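Local coordinates for adenylyltransferase and sulfurtransferase uba4 (Chaetomium thermophilum, PDB 6YUB), which probably activates a ubiquitin-like sulfur-carrier protein by adenylating its C-terminal Gly-Gly and then passes sulfur to it, for tRNA wobble-uridine thiolation and molybdenum cofactor synthesis, at residues Lys36-Gly41 with Gln120-Trp125; Trp125-Asp130 with Gly149-Ser154; Cys145-Lys150 with Ser286-Asp291; Gly175-Lys180 with Cys282-Thr287. All blocks are in the same frame, centred on the assembly; numbering follows the deposited sequence. Where two conformers were deposited one is given.

Interaction 1 (Lys36-Gly41 with Gln120-Trp125); sequences KVLIIG and QIIKPW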
loop_
_atom_site.group_PDB
_atom_site.type_symbol
_atom_site.label_atom_id
_atom_site.label_comp_id
_atom_site.label_asym_id
_atom_site.label_seq_id
_atom_site.Cartn_x
_atom_site.Cartn_y
_atom_site.Cartn_z
ATOM N N LYS B 36 15.967 -18.113 10.391
ATOM C CA LYS B 36 15.803 -18.852 9.142
ATOM C C LYS B 36 14.387 -18.603 8.640
ATOM O O LYS B 36 13.419 -19.031 9.276
ATOM C CB LYS B 36 16.047 -20.347 9.338
ATOM C CG LYS B 36 17.342 -20.696 10.050
ATOM C CD LYS B 36 17.537 -22.205 10.082
ATOM C CE LYS B 36 18.087 -22.672 11.421
ATOM N NZ LYS B 36 18.266 -24.155 11.466
ATOM N N VAL B 37 14.263 -17.919 7.506
ATOM C CA VAL B 37 12.970 -17.533 6.956
ATOM C C VAL B 37 12.790 -18.212 5.605
ATOM O O VAL B 37 13.678 -18.145 4.749
ATOM C CB VAL B 37 12.843 -16.003 6.822
ATOM C CG1 VAL B 37 11.515 -15.628 6.186
ATOM C CG2 VAL B 37 12.994 -15.344 8.183
ATOM N N LEU B 38 11.636 -18.853 5.420
ATOM C CA LEU B 38 11.301 -19.545 4.183
ATOM C C LEU B 38 10.341 -18.694 3.366
ATOM O O LEU B 38 9.344 -18.189 3.897
ATOM C CB LEU B 38 10.674 -20.910 4.484
ATOM C CG LEU B 38 10.285 -21.766 3.281
ATOM C CD1 LEU B 38 11.527 -22.183 2.502
ATOM C CD2 LEU B 38 9.481 -22.990 3.713
ATOM N N ILE B 39 10.643 -18.534 2.084
ATOM C CA ILE B 39 9.804 -17.784 1.153
ATOM C C ILE B 39 9.306 -18.770 0.105
ATOM O O ILE B 39 10.092 -19.268 -0.709
ATOM C CB ILE B 39 10.558 -16.619 0.499
ATOM C CG1 ILE B 39 11.075 -15.652 1.569
ATOM C CG2 ILE B 39 9.657 -15.897 -0.492
ATOM C CD1 ILE B 39 11.931 -14.518 1.024
ATOM N N ILE B 40 8.008 -19.054 0.125
ATOM C CA ILE B 40 7.401 -20.018 -0.786
ATOM C C ILE B 40 6.805 -19.218 -1.938
ATOM O O ILE B 40 5.756 -18.585 -1.794
ATOM C CB ILE B 40 6.348 -20.880 -0.084
ATOM C CG1 ILE B 40 6.907 -21.442 1.223
ATOM C CG2 ILE B 40 5.908 -22.016 -0.997
ATOM C CD1 ILE B 40 5.893 -22.210 2.048
ATOM N N GLY B 41 7.467 -19.256 -3.087
ATOM C CA GLY B 41 7.048 -18.477 -4.233
ATOM C C GLY B 41 8.026 -17.360 -4.542
ATOM O O GLY B 41 8.305 -16.522 -3.678
ATOM N N GLN B 120 8.602 -31.665 4.468
ATOM C CA GLN B 120 10.054 -31.691 4.320
ATOM C C GLN B 120 10.609 -30.286 4.123
ATOM O O GLN B 120 11.647 -29.935 4.694
ATOM C CB GLN B 120 10.454 -32.578 3.143
ATOM C CG GLN B 120 9.978 -34.005 3.244
ATOM C CD GLN B 120 9.984 -34.705 1.898
ATOM O OE1 GLN B 120 8.943 -35.162 1.422
ATOM N NE2 GLN B 120 11.163 -34.801 1.279
ATOM N N ILE B 121 9.931 -29.470 3.310
ATOM C CA ILE B 121 10.427 -28.142 2.989
ATOM C C ILE B 121 10.303 -27.214 4.187
ATOM O O ILE B 121 11.222 -26.442 4.485
ATOM C CB ILE B 121 9.676 -27.585 1.764
ATOM C CG1 ILE B 121 10.072 -28.365 0.508
ATOM C CG2 ILE B 121 9.944 -26.096 1.608
ATOM C CD1 ILE B 121 9.310 -27.969 -0.744
ATOM N N ILE B 122 9.173 -27.280 4.901
ATOM C CA ILE B 122 8.853 -26.282 5.907
ATOM C C ILE B 122 9.557 -26.550 7.231
ATOM O O ILE B 122 9.916 -25.604 7.943
ATOM C CB ILE B 122 7.318 -26.226 6.090
ATOM C CG1 ILE B 122 6.678 -25.497 4.906
ATOM C CG2 ILE B 122 6.956 -25.585 7.411
ATOM C CD1 ILE B 122 5.166 -25.620 4.844
ATOM N N LYS B 123 9.774 -27.812 7.579
ATOM C CA LYS B 123 10.203 -28.155 8.930
ATOM C C LYS B 123 11.435 -27.400 9.415
ATOM O O LYS B 123 11.464 -27.027 10.600
ATOM C CB LYS B 123 10.458 -29.672 9.009
ATOM C CG LYS B 123 10.417 -30.245 10.418
ATOM C CD LYS B 123 10.946 -31.680 10.480
ATOM C CE LYS B 123 10.326 -32.562 9.403
ATOM N NZ LYS B 123 10.646 -34.006 9.602
ATOM N N PRO B 124 12.471 -27.164 8.606
ATOM C CA PRO B 124 13.700 -26.562 9.139
ATOM C C PRO B 124 13.635 -25.065 9.419
ATOM O O PRO B 124 14.634 -24.509 9.891
ATOM C CB PRO B 124 14.740 -26.849 8.035
ATOM C CG PRO B 124 14.132 -27.912 7.167
ATOM C CD PRO B 124 12.654 -27.673 7.232
ATOM N N TRP B 125 12.520 -24.392 9.162
ATOM C CA TRP B 125 12.494 -22.934 9.135
ATOM C C TRP B 125 11.713 -22.351 10.303
ATOM O O TRP B 125 10.799 -22.976 10.844
ATOM C CB TRP B 125 11.909 -22.446 7.799
ATOM C CG TRP B 125 12.664 -23.015 6.634
ATOM C CD1 TRP B 125 12.368 -24.150 5.940
ATOM C CD2 TRP B 125 13.859 -22.486 6.046
ATOM N NE1 TRP B 125 13.299 -24.362 4.955
ATOM C CE2 TRP B 125 14.225 -23.352 4.996
ATOM C CE3 TRP B 125 14.650 -21.358 6.298
ATOM C CZ2 TRP B 125 15.348 -23.130 4.199
ATOM C CZ3 TRP B 125 15.766 -21.142 5.513
ATOM C CH2 TRP B 125 16.104 -22.026 4.468
#
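Ile-121, on helix 118-122, puts its CG2 methyl against CD2 of Leu-38 at 3.8 Å, the two side chains crossing at about a right angle. Ile-122 follows, its CG1 meeting the same Leu-38 CD2 at 3.9 Å and reaching more loosely toward Ile-40 CD1. Branched aliphatic residues suit this underside of the helix, since they cover the strand without bringing polar atoms into the core. The chain then reverses in a type I beta turn from Ile-122 to Trp-125, tied by Trp-125 N to Ile-122 O. In the turn, Pro-124 offers its carbonyl O to the aliphatic part of Lys-36, whose CD lies 3.7 Å from it, while Pro-124 CB lies over the margin of one face of the indole. Trp-125 does most of the work. Leu-38 lies over the opposite face, its CB 3.9 Å from the centroid of the five-membered ring and 21° off the normal, a CH-pi contact. Because Leu-38 CG stands opposite the backbone N (chi1 -179°), the isobutyl group runs on across the ring, bringing CD1 to 3.7 Å from Trp-125 NE1. Lys-36 CB approaches the six-membered ring obliquely, 3.5 Å from Trp-125 CE3. The indole is thus a broad flat plate that a strand side chain can lie on, and its buried NE1 is hydrogen-bonded to Tyr-109 OH. Strand 36-40 runs between strands 60-64 and 127-130 of the Rossmann-like sheet; helix 118-122 covers the face bearing Leu-38 and Ile-40, whereas helix 46-56 packs on the other, against Val-37 and Ile-39.

Interaction 2 (Trp125-Asp130 with Gly149-Ser154); sequences WDVILD and GKPLVS
Leu-129 and Val-153 lie side by side and point the same way, with Leu-129 CG 4.0 Å from Val-153 CB. On the other face of the sheet Ile-128 CG2 meets Leu-152 CD1 at 4.1 Å, and Ile-128 CG1 rests against the aliphatic CB of Lys-150. Beta-branched and leucine side chains suit a central parallel pair covered by helices on both faces. Toward the start of the strand, on the side of Leu-129 and Val-153, Val-127 CG2 meets the Pro-151 ring, crossing it at about a right angle. Between these side chains the backbones are joined in parallel register. Ile-128 N gives a nearly straight bond to Pro-151 O, 165° at the hydrogen. Val-153 N returns one to Ile-128 O at 2.8 Å, and Asp-130 N in turn bonds to Val-153 O. Proline fits just before the strand, where its carbonyl is used and no N-H is needed. At one polar edge Lys-150, bent at chi2 (-81°), folds back so that NZ donates to Trp-125 O at 2.6 Å; the ammonium is also bonded to Lys-123 O, two carbonyls that probably stabilise its charge. At the other, Ser-154 OG lies 3.1 Å from Asp-130 OD2, while Asp-130 OD1 is bonded to Thr-132 OG1. The pair forms the two strands of a right-handed beta-alpha-beta crossover. Its helix, 135-148, packs on the face of Asp-130, Leu-152 and Ser-154, helix 208-228 covers Leu-129 and Val-153, and strand 36-40 flanks strand 127-130.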
loop_
_atom_site.group_PDB
_atom_site.type_symbol
_atom_site.label_atom_id
_atom_site.label_comp_id
_atom_site.label_asym_id
_atom_site.label_seq_id
_atom_site.Cartn_x
_atom_site.Cartn_y
_atom_site.Cartn_z
ATOM N N TRP B 125 12.520 -24.392 9.162
ATOM C CA TRP B 125 12.494 -22.934 9.135
ATOM C C TRP B 125 11.713 -22.351 10.303
ATOM O O TRP B 125 10.799 -22.976 10.844
ATOM C CB TRP B 125 11.909 -22.446 7.799
ATOM C CG TRP B 125 12.664 -23.015 6.634
ATOM C CD1 TRP B 125 12.368 -24.150 5.940
ATOM C CD2 TRP B 125 13.859 -22.486 6.046
ATOM N NE1 TRP B 125 13.299 -24.362 4.955
ATOM C CE2 TRP B 125 14.225 -23.352 4.996
ATOM C CE3 TRP B 125 14.650 -21.358 6.298
ATOM C CZ2 TRP B 125 15.348 -23.130 4.199
ATOM C CZ3 TRP B 125 15.766 -21.142 5.513
ATOM C CH2 TRP B 125 16.104 -22.026 4.468
ATOM N N ASP B 126 12.091 -21.138 10.694
ATOM C CA ASP B 126 11.524 -20.482 11.859
ATOM C C ASP B 126 10.233 -19.738 11.537
ATOM O O ASP B 126 9.253 -19.848 12.278
ATOM C CB ASP B 126 12.539 -19.506 12.468
ATOM C CG ASP B 126 13.830 -20.185 12.875
ATOM O OD1 ASP B 126 13.776 -21.352 13.318
ATOM O OD2 ASP B 126 14.900 -19.551 12.750
ATOM N N VAL B 127 10.227 -18.977 10.447
ATOM C CA VAL B 127 9.062 -18.212 10.025
ATOM C C VAL B 127 8.768 -18.553 8.573
ATOM O O VAL B 127 9.683 -18.626 7.745
ATOM C CB VAL B 127 9.280 -16.695 10.190
ATOM C CG1 VAL B 127 8.093 -15.924 9.628
ATOM C CG2 VAL B 127 9.511 -16.352 11.648
ATOM N N ILE B 128 7.492 -18.762 8.265
ATOM C CA ILE B 128 7.062 -19.168 6.932
ATOM C C ILE B 128 6.325 -18.003 6.289
ATOM O O ILE B 128 5.436 -17.412 6.903
ATOM C CB ILE B 128 6.164 -20.418 6.973
ATOM C CG1 ILE B 128 6.776 -21.504 7.856
ATOM C CG2 ILE B 128 5.926 -20.930 5.573
ATOM C CD1 ILE B 128 8.171 -21.908 7.472
ATOM N N LEU B 129 6.687 -17.679 5.053
ATOM C CA LEU B 129 5.970 -16.695 4.253
ATOM C C LEU B 129 5.373 -17.407 3.049
ATOM O O LEU B 129 6.101 -18.029 2.259
ATOM C CB LEU B 129 6.892 -15.562 3.815
ATOM C CG LEU B 129 7.134 -14.430 4.823
ATOM C CD1 LEU B 129 7.773 -14.969 6.090
ATOM C CD2 LEU B 129 8.004 -13.333 4.206
ATOM N N ASP B 130 4.053 -17.341 2.916
ATOM C CA ASP B 130 3.363 -17.891 1.754
ATOM C C ASP B 130 3.272 -16.803 0.688
ATOM O O ASP B 130 2.499 -15.849 0.832
ATOM C CB ASP B 130 1.973 -18.402 2.128
ATOM C CG ASP B 130 1.036 -18.465 0.931
ATOM O OD1 ASP B 130 1.364 -19.169 -0.051
ATOM O OD2 ASP B 130 -0.017 -17.792 0.963
ATOM N N GLY B 149 3.887 -26.405 14.032
ATOM C CA GLY B 149 4.081 -25.306 14.959
ATOM C C GLY B 149 4.917 -24.167 14.410
ATOM O O GLY B 149 5.950 -23.820 14.989
ATOM N N LYS B 150 4.474 -23.567 13.306
ATOM C CA LYS B 150 5.204 -22.490 12.666
ATOM C C LYS B 150 4.330 -21.249 12.545
ATOM O O LYS B 150 3.131 -21.366 12.271
ATOM C CB LYS B 150 5.681 -22.901 11.258
ATOM C CG LYS B 150 6.464 -24.196 11.213
ATOM C CD LYS B 150 7.913 -23.986 11.617
ATOM C CE LYS B 150 8.576 -25.308 11.975
ATOM N NZ LYS B 150 10.049 -25.279 11.785
ATOM N N PRO B 151 4.889 -20.056 12.748
ATOM C CA PRO B 151 4.151 -18.832 12.414
ATOM C C PRO B 151 4.155 -18.601 10.911
ATOM O O PRO B 151 5.168 -18.804 10.231
ATOM C CB PRO B 151 4.927 -17.735 13.155
ATOM C CG PRO B 151 6.333 -18.241 13.181
ATOM C CD PRO B 151 6.237 -19.760 13.283
ATOM N N LEU B 152 3.011 -18.163 10.397
ATOM C CA LEU B 152 2.800 -18.024 8.963
ATOM C C LEU B 152 2.419 -16.593 8.620
ATOM O O LEU B 152 1.486 -16.032 9.205
ATOM C CB LEU B 152 1.706 -18.987 8.484
ATOM C CG LEU B 152 1.185 -18.812 7.059
ATOM C CD1 LEU B 152 2.300 -19.023 6.043
ATOM C CD2 LEU B 152 0.033 -19.775 6.797
ATOM N N VAL B 153 3.145 -16.004 7.675
ATOM C CA VAL B 153 2.788 -14.711 7.096
ATOM C C VAL B 153 2.318 -14.985 5.673
ATOM O O VAL B 153 3.118 -15.343 4.801
ATOM C CB VAL B 153 3.962 -13.727 7.122
ATOM C CG1 VAL B 153 3.517 -12.350 6.651
ATOM C CG2 VAL B 153 4.564 -13.652 8.524
ATOM N N SER B 154 1.021 -14.828 5.433
ATOM C CA SER B 154 0.412 -15.175 4.157
ATOM C C SER B 154 -0.169 -13.937 3.488
ATOM O O SER B 154 -0.822 -13.114 4.138
ATOM C CB SER B 154 -0.686 -16.235 4.354
ATOM O OG SER B 154 -1.521 -16.321 3.213
#

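Interaction 3 (Cys145-Lys150 with Ser286-Asp291); sequences CVLLGK and STLTLD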
loop_
_atom_site.group_PDB
_atom_site.type_symbol
_atom_site.label_atom_id
_atom_site.label_comp_id
_atom_site.label_asym_id
_atom_site.label_seq_id
_atom_site.Cartn_x
_atom_site.Cartn_y
_atom_site.Cartn_z
ATOM N N CYS B 145 1.791 -25.629 8.673
ATOM C CA CYS B 145 2.283 -24.740 9.719
ATOM C C CYS B 145 1.629 -25.049 11.060
ATOM O O CYS B 145 2.293 -25.038 12.103
ATOM C CB CYS B 145 2.039 -23.285 9.322
ATOM S SG CYS B 145 3.186 -22.704 8.055
ATOM N N VAL B 146 0.321 -25.324 11.053
ATOM C CA VAL B 146 -0.354 -25.700 12.289
ATOM C C VAL B 146 0.241 -26.980 12.852
ATOM O O VAL B 146 0.510 -27.079 14.058
ATOM C CB VAL B 146 -1.869 -25.836 12.040
ATOM C CG1 VAL B 146 -2.518 -26.646 13.151
ATOM C CG2 VAL B 146 -2.505 -24.458 11.924
ATOM N N LEU B 147 0.468 -27.979 11.995
ATOM C CA LEU B 147 0.924 -29.271 12.484
ATOM C C LEU B 147 2.373 -29.225 12.951
ATOM O O LEU B 147 2.737 -29.933 13.899
ATOM C CB LEU B 147 0.751 -30.334 11.400
ATOM C CG LEU B 147 -0.681 -30.674 10.995
ATOM C CD1 LEU B 147 -0.685 -31.695 9.866
ATOM C CD2 LEU B 147 -1.480 -31.188 12.183
ATOM N N LEU B 148 3.212 -28.407 12.311
ATOM C CA LEU B 148 4.616 -28.309 12.675
ATOM C C LEU B 148 4.912 -27.119 13.579
ATOM O O LEU B 148 6.082 -26.846 13.864
ATOM C CB LEU B 148 5.486 -28.239 11.413
ATOM C CG LEU B 148 5.475 -29.488 10.524
ATOM C CD1 LEU B 148 6.327 -29.270 9.284
ATOM C CD2 LEU B 148 5.952 -30.714 11.297
ATOM N N GLY B 149 3.887 -26.405 14.032
ATOM C CA GLY B 149 4.081 -25.306 14.959
ATOM C C GLY B 149 4.917 -24.167 14.410
ATOM O O GLY B 149 5.950 -23.820 14.989
ATOM N N LYS B 150 4.474 -23.567 13.306
ATOM C CA LYS B 150 5.204 -22.490 12.666
ATOM C C LYS B 150 4.330 -21.249 12.545
ATOM O O LYS B 150 3.131 -21.366 12.271
ATOM C CB LYS B 150 5.681 -22.901 11.258
ATOM C CG LYS B 150 6.464 -24.196 11.213
ATOM C CD LYS B 150 7.913 -23.986 11.617
ATOM C CE LYS B 150 8.576 -25.308 11.975
ATOM N NZ LYS B 150 10.049 -25.279 11.785
ATOM N N SER B 286 -9.474 -32.453 16.012
ATOM C CA SER B 286 -9.003 -32.427 14.634
ATOM C C SER B 286 -8.465 -33.797 14.238
ATOM O O SER B 286 -7.770 -34.457 15.013
ATOM C CB SER B 286 -7.917 -31.365 14.459
ATOM O OG SER B 286 -7.545 -31.252 13.100
ATOM N N THR B 287 -8.802 -34.224 13.025
ATOM C CA THR B 287 -8.287 -35.467 12.464
ATOM C C THR B 287 -7.273 -35.220 11.353
ATOM O O THR B 287 -6.840 -36.172 10.694
ATOM C CB THR B 287 -9.439 -36.334 11.948
ATOM O OG1 THR B 287 -10.324 -35.536 11.154
ATOM C CG2 THR B 287 -10.207 -36.942 13.114
ATOM N N LEU B 288 -6.893 -33.965 11.125
ATOM C CA LEU B 288 -5.838 -33.651 10.174
ATOM C C LEU B 288 -4.498 -34.121 10.723
ATOM O O LEU B 288 -4.178 -33.890 11.894
ATOM C CB LEU B 288 -5.810 -32.149 9.902
ATOM C CG LEU B 288 -4.587 -31.563 9.197
ATOM C CD1 LEU B 288 -4.528 -31.998 7.744
ATOM C CD2 LEU B 288 -4.593 -30.041 9.309
ATOM N N THR B 289 -3.713 -34.784 9.875
ATOM C CA THR B 289 -2.421 -35.311 10.279
ATOM C C THR B 289 -1.423 -35.134 9.143
ATOM O O THR B 289 -1.799 -34.945 7.984
ATOM C CB THR B 289 -2.502 -36.798 10.666
ATOM O OG1 THR B 289 -2.794 -37.583 9.501
ATOM C CG2 THR B 289 -3.587 -37.029 11.711
ATOM N N LEU B 290 -0.137 -35.204 9.493
ATOM C CA LEU B 290 0.914 -35.130 8.481
ATOM C C LEU B 290 0.862 -36.332 7.544
ATOM O O LEU B 290 1.071 -36.189 6.333
ATOM C CB LEU B 290 2.280 -35.033 9.155
ATOM C CG LEU B 290 2.529 -33.737 9.933
ATOM C CD1 LEU B 290 3.719 -33.877 10.865
ATOM C CD2 LEU B 290 2.733 -32.575 8.975
ATOM N N ASP B 291 0.571 -37.523 8.085
ATOM C CA ASP B 291 0.414 -38.702 7.241
ATOM C C ASP B 291 -0.734 -38.520 6.256
ATOM O O ASP B 291 -0.613 -38.873 5.076
ATOM C CB ASP B 291 0.173 -39.943 8.101
ATOM C CG ASP B 291 1.396 -40.346 8.900
ATOM O OD1 ASP B 291 2.527 -40.014 8.475
ATOM O OD2 ASP B 291 1.224 -40.999 9.950
#
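Leu-147 and Leu-290 make the central apolar contact, Leu-147 CD1 touching Leu-290 CD2 at 3.6 Å. The same Leu-290 methyl also lies 3.9 Å from Leu-147 CB, so it rests along the leucine rather than at one end. Leu-147 CD1 reaches further, to 4.0 Å from Leu-288 CG, so that this one methyl is set between Leu-288 and Leu-290. Leu-148 adds a second, oblique contact through its CD2, 3.9 Å from Leu-290 CD1; with CG opposite the carbonyl carbon (chi1 -65°), its far end leans over to meet that methyl. Leucine serves well here, because its forked tip can touch two neighbours at once.

A second kind of contact is between methyl and backbone. Leu-147 CD1 packs on the peptide that joins Thr-289 to Leu-290, 3.6 Å from Leu-290 N, and its CD2 sits 3.8 Å from Leu-288 O.

Polar groups act within each segment or toward third parties. Thr-289 is the N-cap of helix 290-294, its OG1 bonded to Gly-292 N, a role that suits a small hydroxyl residue. In the other segment, Gly-149 ends the helical run of 135-148 in a Schellman motif, its positive phi being easy for glycine, with Lys-150 N bonded to Cys-145 O at 2.9 Å. Leu-288 O is taken up by Gln-174 NE2.

The chemistry is therefore that of a small greasy patch near the surface: segment 286-291 is held to the end of helix 135-148 by shape and the hydrophobic effect, while hydrogen bonds fix the shape of each partner separately.

Interaction 4 (Gly175-Lys180 with Cys282-Thr287); sequences GVVNKK and CGENST. With ZN (zinc ion), chain E.
The four-cysteine zinc site of this adenylyltransferase domain draws one of its ligands from this contact, where Gly-175 pairs with the chain leaving Cys-282. The zinc ion is bound by Cys-282 SG at 2.2 Å, and Cys-184, Cys-187 and Cys-279 complete the site as two CxxC pairs. In the conformer described, Cys-282 turns its sulfur toward the metal, while its carbonyl serves the neighbouring loop: Gly-175 N donates to Cys-282 O at 3.2 Å. That donor stands well above the carbonyl plane, 54° out of it, and so misses the lone-pair directions. One step on, Gly-175 CA makes a CA-H...O contact of 3.4 Å with Gly-283 O. Glycine suits position 175, because its backbone angles would press a side chain against the preceding carbonyl. Gly-283 opens a type II turn that ends at Ser-286, with a weak closing bond from Ser-286 N; Asn-285, with its positive phi of 61°, takes the third place, which favours glycine or asparagine. Ser-286 OG lies in hydrogen-bonding reach of both Phe-280 O and Ala-281 O, which must share its single proton, joining the turn to the residues between the two cysteines of its own pair. Further out, Val-177 crosses Glu-284 at about a right angle, an apolar methyl beside a carboxylate, with Val-177 CG2 4.0 Å from Glu-284 OE2.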
loop_
_atom_site.group_PDB
_atom_site.type_symbol
_atom_site.label_atom_id
_atom_site.label_comp_id
_atom_site.label_asym_id
_atom_site.label_seq_id
_atom_site.Cartn_x
_atom_site.Cartn_y
_atom_site.Cartn_z
ATOM N N GLY B 175 -5.292 -28.633 18.405
ATOM C CA GLY B 175 -6.266 -29.155 19.338
ATOM C C GLY B 175 -6.365 -28.427 20.663
ATOM O O GLY B 175 -7.345 -28.636 21.393
ATOM N N VAL B 176 -5.392 -27.589 21.004
ATOM C CA VAL B 176 -5.423 -26.857 22.266
ATOM C C VAL B 176 -6.419 -25.712 22.134
ATOM O O VAL B 176 -6.241 -24.814 21.304
ATOM C CB VAL B 176 -4.028 -26.338 22.642
ATOM C CG1 VAL B 176 -4.084 -25.523 23.922
ATOM C CG2 VAL B 176 -3.056 -27.504 22.787
ATOM N N VAL B 177 -7.473 -25.744 22.950
ATOM C CA VAL B 177 -8.520 -24.731 22.875
ATOM C C VAL B 177 -8.964 -24.302 24.269
ATOM O O VAL B 177 -10.014 -23.669 24.429
ATOM C CB VAL B 177 -9.725 -25.243 22.059
ATOM C CG1 VAL B 177 -9.324 -25.498 20.614
ATOM C CG2 VAL B 177 -10.297 -26.513 22.690
ATOM N N ASN B 178 -8.171 -24.640 25.285
ATOM C CA ASN B 178 -8.430 -24.197 26.647
ATOM C C ASN B 178 -7.666 -22.922 26.997
ATOM O O ASN B 178 -7.479 -22.624 28.184
ATOM C CB ASN B 178 -8.090 -25.309 27.643
ATOM C CG ASN B 178 -6.617 -25.656 27.654
ATOM O OD1 ASN B 178 -5.926 -25.518 26.645
ATOM N ND2 ASN B 178 -6.129 -26.117 28.800
ATOM N N LYS B 179 -7.227 -22.171 25.992
ATOM C CA LYS B 179 -6.517 -20.916 26.199
ATOM C C LYS B 179 -6.644 -20.099 24.921
ATOM O O LYS B 179 -7.030 -20.615 23.869
ATOM C CB LYS B 179 -5.047 -21.150 26.558
ATOM C CG LYS B 179 -4.304 -22.033 25.563
ATOM C CD LYS B 179 -2.843 -21.624 25.399
ATOM C CE LYS B 179 -2.003 -22.001 26.607
ATOM N NZ LYS B 179 -0.547 -21.783 26.352
ATOM N N LYS B 180 -6.317 -18.814 25.022
ATOM C CA LYS B 180 -6.320 -17.956 23.846
ATOM C C LYS B 180 -5.236 -18.413 22.873
ATOM O O LYS B 180 -4.094 -18.665 23.269
ATOM C CB LYS B 180 -6.095 -16.500 24.244
ATOM C CG LYS B 180 -7.251 -15.873 25.010
ATOM C CD LYS B 180 -7.300 -14.368 24.770
ATOM C CE LYS B 180 -7.951 -13.634 25.932
ATOM N NZ LYS B 180 -7.057 -13.599 27.123
ATOM N N CYS B 282 -7.012 -26.892 13.163
ATOM C CA CYS B 282 -6.429 -26.597 14.464
ATOM C C CYS B 282 -7.416 -26.737 15.613
ATOM O O CYS B 282 -7.028 -26.546 16.770
ATOM C CB CYS B 282 -5.833 -25.179 14.466
ATOM S SG CYS B 282 -7.000 -23.832 14.105
ATOM N N GLY B 283 -8.669 -27.081 15.336
ATOM C CA GLY B 283 -9.686 -27.131 16.359
ATOM C C GLY B 283 -9.641 -28.397 17.191
ATOM O O GLY B 283 -8.785 -29.267 17.029
ATOM N N GLU B 284 -10.601 -28.487 18.110
ATOM C CA GLU B 284 -10.730 -29.662 18.961
ATOM C C GLU B 284 -11.083 -30.883 18.122
ATOM O O GLU B 284 -11.826 -30.790 17.141
ATOM C CB GLU B 284 -11.802 -29.417 20.024
ATOM C CG GLU B 284 -11.762 -30.366 21.210
ATOM C CD GLU B 284 -12.706 -29.940 22.321
ATOM O OE1 GLU B 284 -13.875 -29.607 22.020
ATOM O OE2 GLU B 284 -12.276 -29.926 23.495
ATOM N N ASN B 285 -10.534 -32.033 18.509
ATOM C CA ASN B 285 -10.829 -33.307 17.852
ATOM C C ASN B 285 -10.433 -33.298 16.379
ATOM O O ASN B 285 -10.993 -34.047 15.570
ATOM C CB ASN B 285 -12.312 -33.668 17.989
ATOM C CG ASN B 285 -12.755 -33.760 19.429
ATOM O OD1 ASN B 285 -12.024 -34.262 20.281
ATOM N ND2 ASN B 285 -13.958 -33.268 19.713
ATOM N N SER B 286 -9.474 -32.453 16.012
ATOM C CA SER B 286 -9.003 -32.427 14.634
ATOM C C SER B 286 -8.465 -33.797 14.238
ATOM O O SER B 286 -7.770 -34.457 15.013
ATOM C CB SER B 286 -7.917 -31.365 14.459
ATOM O OG SER B 286 -7.545 -31.252 13.100
ATOM N N THR B 287 -8.802 -34.224 13.025
ATOM C CA THR B 287 -8.287 -35.467 12.464
ATOM C C THR B 287 -7.273 -35.220 11.353
ATOM O O THR B 287 -6.840 -36.172 10.694
ATOM C CB THR B 287 -9.439 -36.334 11.948
ATOM O OG1 THR B 287 -10.324 -35.536 11.154
ATOM C CG2 THR B 287 -10.207 -36.942 13.114
HETATM ZN ZN ZN E . -7.850 -23.139 12.192
#

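Overall arrangement
Interactions 1 and 2 sit side by side in the Rossmann-like sheet, their centres 8 Å apart, sharing Trp-125, with strand 36-40 of the first next to strand 127-130 of the second. Interaction 3 begins where interaction 2 ends, at Gly-149 and Lys-150, and carries the path from the sheet through helix 135-148 to segment 286-291. Interaction 4 shares Ser-286 and Thr-287 with it and lies at the zinc site, about 24 Å from interaction 1, centre to centre. Val-146 CG1, 3.9 Å from Cys-282 CB, joins the last two directly. The series thus runs from the buried core, close to the predicted ATP site, outward to the zinc-bound periphery.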